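Side-chain contacts in SIS domain protein (PDB 3FXA), which is a putative sugar-phosphate isomerase of the SIS family and probably binds phosphorylated sugars: residues Cys53-Val58 and Ala158-Val163; Cys69-Ala74 and Ser186-Gly191. All blocks are in the same frame, centred on the assembly; numbering follows the deposited sequence. Where two conformers were deposited one is given.

Interaction 1. Residues Cys53-Val58 and Ala158-Val163; sequences CGTSGV and ASTMAV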
loop_
_atom_site.group_PDB
_atom_site.type_symbol
_atom_site.label_atom_id
_atom_site.label_comp_id
_atom_site.label_asym_id
_atom_site.label_seq_id
_atom_site.Cartn_x
_atom_site.Cartn_y
_atom_site.Cartn_z
ATOM N N CYS A 53 -1.372 -11.391 6.570
ATOM C CA CYS A 53 -2.155 -10.462 7.394
ATOM C C CYS A 53 -1.285 -9.908 8.525
ATOM O O CYS A 53 -0.513 -10.652 9.142
ATOM C CB CYS A 53 -3.327 -11.193 8.031
ATOM S SG CYS A 53 -4.547 -11.787 6.893
ATOM N N GLY A 54 -1.471 -8.625 8.829
ATOM C CA GLY A 54 -0.755 -7.967 9.908
ATOM C C GLY A 54 0.750 -8.079 9.749
ATOM O O GLY A 54 1.276 -7.736 8.702
ATOM N N THR A 55 1.409 -8.592 10.788
ATOM C CA THR A 55 2.867 -8.743 10.804
ATOM C C THR A 55 3.351 -9.693 9.691
ATOM O O THR A 55 4.382 -9.439 9.047
ATOM C CB THR A 55 3.364 -9.146 12.230
ATOM O OG1 THR A 55 4.775 -8.923 12.338
ATOM C CG2 THR A 55 2.991 -10.600 12.588
ATOM N N SER A 56 2.614 -10.790 9.464
ATOM C CA SER A 56 2.917 -11.723 8.343
ATOM C C SER A 56 2.844 -10.960 7.000
ATOM O O SER A 56 3.586 -11.260 6.071
ATOM C CB SER A 56 1.967 -12.909 8.317
ATOM O OG SER A 56 2.201 -13.772 9.400
ATOM N N GLY A 57 1.934 -9.991 6.904
ATOM C CA GLY A 57 1.825 -9.095 5.763
ATOM C C GLY A 57 3.074 -8.240 5.558
ATOM O O GLY A 57 3.481 -8.064 4.421
ATOM N N VAL A 58 3.685 -7.718 6.644
ATOM C CA VAL A 58 4.899 -6.910 6.524
ATOM C C VAL A 58 6.038 -7.839 6.028
ATOM O O VAL A 58 6.826 -7.434 5.156
ATOM C CB VAL A 58 5.258 -6.129 7.804
ATOM C CG1 VAL A 58 6.530 -5.298 7.561
ATOM C CG2 VAL A 58 4.051 -5.269 8.261
ATOM N N ALA A 158 10.001 -11.968 16.939
ATOM C CA ALA A 158 10.967 -13.007 16.561
ATOM C C ALA A 158 10.457 -13.874 15.392
ATOM O O ALA A 158 11.222 -14.160 14.447
ATOM C CB ALA A 158 11.313 -13.890 17.752
ATOM N N SER A 159 9.171 -14.255 15.429
ATOM C CA SER A 159 8.568 -15.080 14.349
ATOM C C SER A 159 8.660 -14.377 12.996
ATOM O O SER A 159 9.012 -14.998 11.978
ATOM C CB SER A 159 7.106 -15.441 14.676
ATOM O OG SER A 159 6.478 -16.153 13.626
ATOM N N THR A 160 8.325 -13.081 12.989
ATOM C CA THR A 160 8.399 -12.258 11.784
ATOM C C THR A 160 9.823 -12.184 11.239
ATOM O O THR A 160 10.048 -12.379 10.034
ATOM C CB THR A 160 7.867 -10.850 12.057
ATOM O OG1 THR A 160 6.557 -10.969 12.649
ATOM C CG2 THR A 160 7.802 -10.038 10.774
HETATM N N MSE A 161 10.772 -11.952 12.151
HETATM C CA MSE A 161 12.186 -11.852 11.806
HETATM C C MSE A 161 12.701 -13.174 11.235
HETATM O O MSE A 161 13.427 -13.162 10.240
HETATM C CB MSE A 161 13.024 -11.424 13.012
HETATM C CG MSE A 161 14.359 -10.907 12.616
HETATM SE SE MSE A 161 15.074 -9.806 14.015
HETATM C CE MSE A 161 13.706 -8.443 14.098
ATOM N N ALA A 162 12.292 -14.294 11.846
ATOM C CA ALA A 162 12.673 -15.639 11.382
ATOM C C ALA A 162 12.171 -15.886 9.941
ATOM O O ALA A 162 12.906 -16.391 9.084
ATOM C CB ALA A 162 12.146 -16.724 12.312
ATOM N N VAL A 163 10.931 -15.495 9.670
ATOM C CA VAL A 163 10.403 -15.574 8.297
ATOM C C VAL A 163 11.185 -14.691 7.307
ATOM O O VAL A 163 11.588 -15.179 6.263
ATOM C CB VAL A 163 8.879 -15.261 8.201
ATOM C CG1 VAL A 163 8.423 -15.305 6.753
ATOM C CG2 VAL A 163 8.068 -16.236 9.019
#
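Thr55 and Thr160 meet through their hydroxyls, OG1 of Thr55 lying 2.7 Å from OG1 of Thr160 in a hydrogen bond. The two side chains cross at a slant, each setting out toward the other helix. On Thr55 the hydroxyl stands opposite the backbone N (chi1 -164°), which carries OG1 out across the gap. Thr160 is turned differently: its CG2 takes the place opposite N, and OG1 sits beside N (chi1 -52°), close enough to the backbone to bond Ala156 O as well, four residues earlier and just before the helix. Methyls flank the polar pair, with Thr160 CG2 3.6 Å from Thr55 OG1 and, reciprocally, Thr55 CG2 3.6 Å from Thr160 OG1. Lys62 of the second subunit packs on Thr160, and His65 of that subunit on Thr55. Gly54, the N-cap of helix 55-69, donates its N-H to Asp81 of the third subunit; its glycine-rich turn after strand 48-51 is probably part of the ligand site, as in related SIS domains. The contact thus ties the first turn of helix 55-69 to the start of helix 157-177, beside strand 95-99, whose Ile99 touches both Ser56 and Val163.

Interaction 2. Residues Cys69-Ala74 and Ser186-Gly191; sequences CIERPA and SVIHPG
Ile188 meets Cys69 with one branch and Glu71, just past the end of helix 55-69, with the other. Its CG1 lies between the backbone N and the carbonyl carbon (chi1 64°) and the chain then runs extended, bringing CD1 to 3.3 Å from Cys69 O. The shorter branch, CG2, stands beside the backbone N and comes 3.2 Å from OE2 of Glu71. Glu71 gets there by folding: it leaves the backbone alongside the opposite segment, and a bend at chi2 (-75°) brings OE2 to Ile188 CG2. The carboxylate is held from another chain, OE2 by a salt bridge to Lys118 of the fourth subunit and OE1 by a hydrogen bond from Gln91 of the same subunit. Glu71 is also the C-prime residue of a Schellman motif closing helix 55-69. It has the positive phi such a turn requires, and the chain leaves it for strand 74-76. On the other side of Ile188, the His189 imidazole presents its edge to Cys69, with SG 3.8 Å from CE1 of His189. The sulfur lies 74° off the ring normal, a sulfur–aromatic contact near the ring plane. The carbonyl oxygen of Cys69 lies in the ring plane, 4.0 Å from His189 NE2. Phe185, one turn back on helix 182-188, stacks on the imidazole, and a bound 1,2-ethanediol, probably from the crystallisation liquor, lies about 3 Å from the His189 side chain.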
loop_
_atom_site.group_PDB
_atom_site.type_symbol
_atom_site.label_atom_id
_atom_site.label_comp_id
_atom_site.label_asym_id
_atom_site.label_seq_id
_atom_site.Cartn_x
_atom_site.Cartn_y
_atom_site.Cartn_z
ATOM N N CYS A 69 14.142 -6.804 -6.259
ATOM C CA CYS A 69 15.515 -6.343 -6.315
ATOM C C CYS A 69 16.471 -7.270 -7.068
ATOM O O CYS A 69 17.446 -6.784 -7.640
ATOM C CB CYS A 69 16.059 -6.085 -4.909
ATOM S SG CYS A 69 15.340 -4.707 -4.090
ATOM N N ILE A 70 16.168 -8.583 -7.072
ATOM C CA ILE A 70 16.991 -9.577 -7.755
ATOM C C ILE A 70 16.348 -10.086 -9.058
ATOM O O ILE A 70 16.595 -11.217 -9.501
ATOM C CB ILE A 70 17.414 -10.740 -6.839
ATOM C CG1 ILE A 70 16.246 -11.617 -6.400
ATOM C CG2 ILE A 70 18.174 -10.193 -5.644
ATOM C CD1 ILE A 70 16.657 -13.103 -6.213
ATOM N N GLU A 71 15.532 -9.232 -9.687
ATOM C CA GLU A 71 14.880 -9.561 -10.958
ATOM C C GLU A 71 13.995 -10.815 -10.916
ATOM O O GLU A 71 14.022 -11.623 -11.855
ATOM C CB GLU A 71 15.916 -9.581 -12.099
ATOM C CG GLU A 71 16.306 -8.208 -12.570
ATOM C CD GLU A 71 15.224 -7.539 -13.433
ATOM O OE1 GLU A 71 14.449 -8.260 -14.130
ATOM O OE2 GLU A 71 15.176 -6.295 -13.437
ATOM N N ARG A 72 13.310 -11.004 -9.784
ATOM C CA ARG A 72 12.302 -12.047 -9.615
ATOM C C ARG A 72 11.003 -11.275 -9.366
ATOM O O ARG A 72 10.684 -10.931 -8.208
ATOM C CB ARG A 72 12.621 -13.026 -8.477
ATOM C CG ARG A 72 13.924 -13.802 -8.690
ATOM C CD ARG A 72 14.034 -14.206 -10.136
ATOM N NE ARG A 72 13.301 -15.385 -10.523
ATOM C CZ ARG A 72 13.028 -15.683 -11.791
ATOM N NH1 ARG A 72 13.398 -14.867 -12.772
ATOM N NH2 ARG A 72 12.364 -16.779 -12.076
ATOM N N PRO A 73 10.246 -10.939 -10.461
ATOM C CA PRO A 73 9.001 -10.174 -10.277
ATOM C C PRO A 73 8.127 -10.737 -9.172
ATOM O O PRO A 73 7.933 -11.966 -9.104
ATOM C CB PRO A 73 8.277 -10.311 -11.609
ATOM C CG PRO A 73 9.203 -10.896 -12.541
ATOM C CD PRO A 73 10.479 -11.218 -11.892
ATOM N N ALA A 74 7.635 -9.836 -8.329
ATOM C CA ALA A 74 6.834 -10.182 -7.165
ATOM C C ALA A 74 5.822 -9.090 -6.872
ATOM O O ALA A 74 6.055 -7.925 -7.178
ATOM C CB ALA A 74 7.728 -10.392 -5.993
ATOM N N SER A 186 21.906 -2.246 -11.308
ATOM C CA SER A 186 21.986 -0.815 -11.628
ATOM C C SER A 186 20.774 -0.272 -12.410
ATOM O O SER A 186 20.382 0.873 -12.189
ATOM C CB SER A 186 23.284 -0.482 -12.381
ATOM O OG SER A 186 23.265 -1.012 -13.696
ATOM N N VAL A 187 20.193 -1.103 -13.280
ATOM C CA VAL A 187 19.019 -0.730 -14.092
ATOM C C VAL A 187 17.815 -0.440 -13.210
ATOM O O VAL A 187 17.125 0.571 -13.434
ATOM C CB VAL A 187 18.652 -1.816 -15.128
ATOM C CG1 VAL A 187 17.293 -1.509 -15.796
ATOM C CG2 VAL A 187 19.743 -1.905 -16.198
ATOM N N ILE A 188 17.582 -1.329 -12.240
ATOM C CA ILE A 188 16.431 -1.237 -11.298
ATOM C C ILE A 188 16.729 -0.436 -9.998
ATOM O O ILE A 188 15.841 -0.262 -9.164
ATOM C CB ILE A 188 15.770 -2.632 -11.042
ATOM C CG1 ILE A 188 16.706 -3.623 -10.342
ATOM C CG2 ILE A 188 15.298 -3.255 -12.369
ATOM C CD1 ILE A 188 16.016 -4.850 -9.861
ATOM N N HIS A 189 17.953 0.086 -9.838
ATOM C CA HIS A 189 18.308 0.940 -8.695
ATOM C C HIS A 189 18.906 2.282 -9.196
ATOM O O HIS A 189 20.004 2.664 -8.763
ATOM C CB HIS A 189 19.268 0.209 -7.723
ATOM C CG HIS A 189 18.695 -1.018 -7.076
ATOM N ND1 HIS A 189 18.217 -1.016 -5.784
ATOM C CD2 HIS A 189 18.576 -2.298 -7.507
ATOM C CE1 HIS A 189 17.828 -2.234 -5.454
ATOM N NE2 HIS A 189 18.027 -3.032 -6.487
ATOM N N PRO A 190 18.195 3.008 -10.099
ATOM C CA PRO A 190 18.727 4.290 -10.584
ATOM C C PRO A 190 18.729 5.443 -9.549
ATOM O O PRO A 190 19.468 6.414 -9.739
ATOM C CB PRO A 190 17.800 4.620 -11.758
ATOM C CG PRO A 190 16.508 4.046 -11.363
ATOM C CD PRO A 190 16.861 2.755 -10.675
ATOM N N GLY A 191 17.919 5.339 -8.487
ATOM C CA GLY A 191 17.808 6.385 -7.466
ATOM C C GLY A 191 16.826 7.484 -7.847
ATOM O O GLY A 191 16.318 7.518 -8.979
#

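Overall arrangement
Helix 55-69 joins the two sites: interaction 1 uses its first turn, and interaction 2 its C-terminal end and the loop leading to strand 74-76. Their centres are about 23 Å apart and their nearest atoms about 11 Å, so they do not touch. Along the chain the segments alternate, 53-58, 69-74, 158-163, 186-191, and the partners lie on the consecutive helices 157-177 and 182-188. The C-terminal part of the chain thus returns to both ends of a helix that follows the first strand of the parallel sheet. The centre of interaction 1 is about 8 Å, and that of interaction 2 about 19 Å, from the centre of the chain; both border the second subunit, placing them at interfaces of the four-chain assembly.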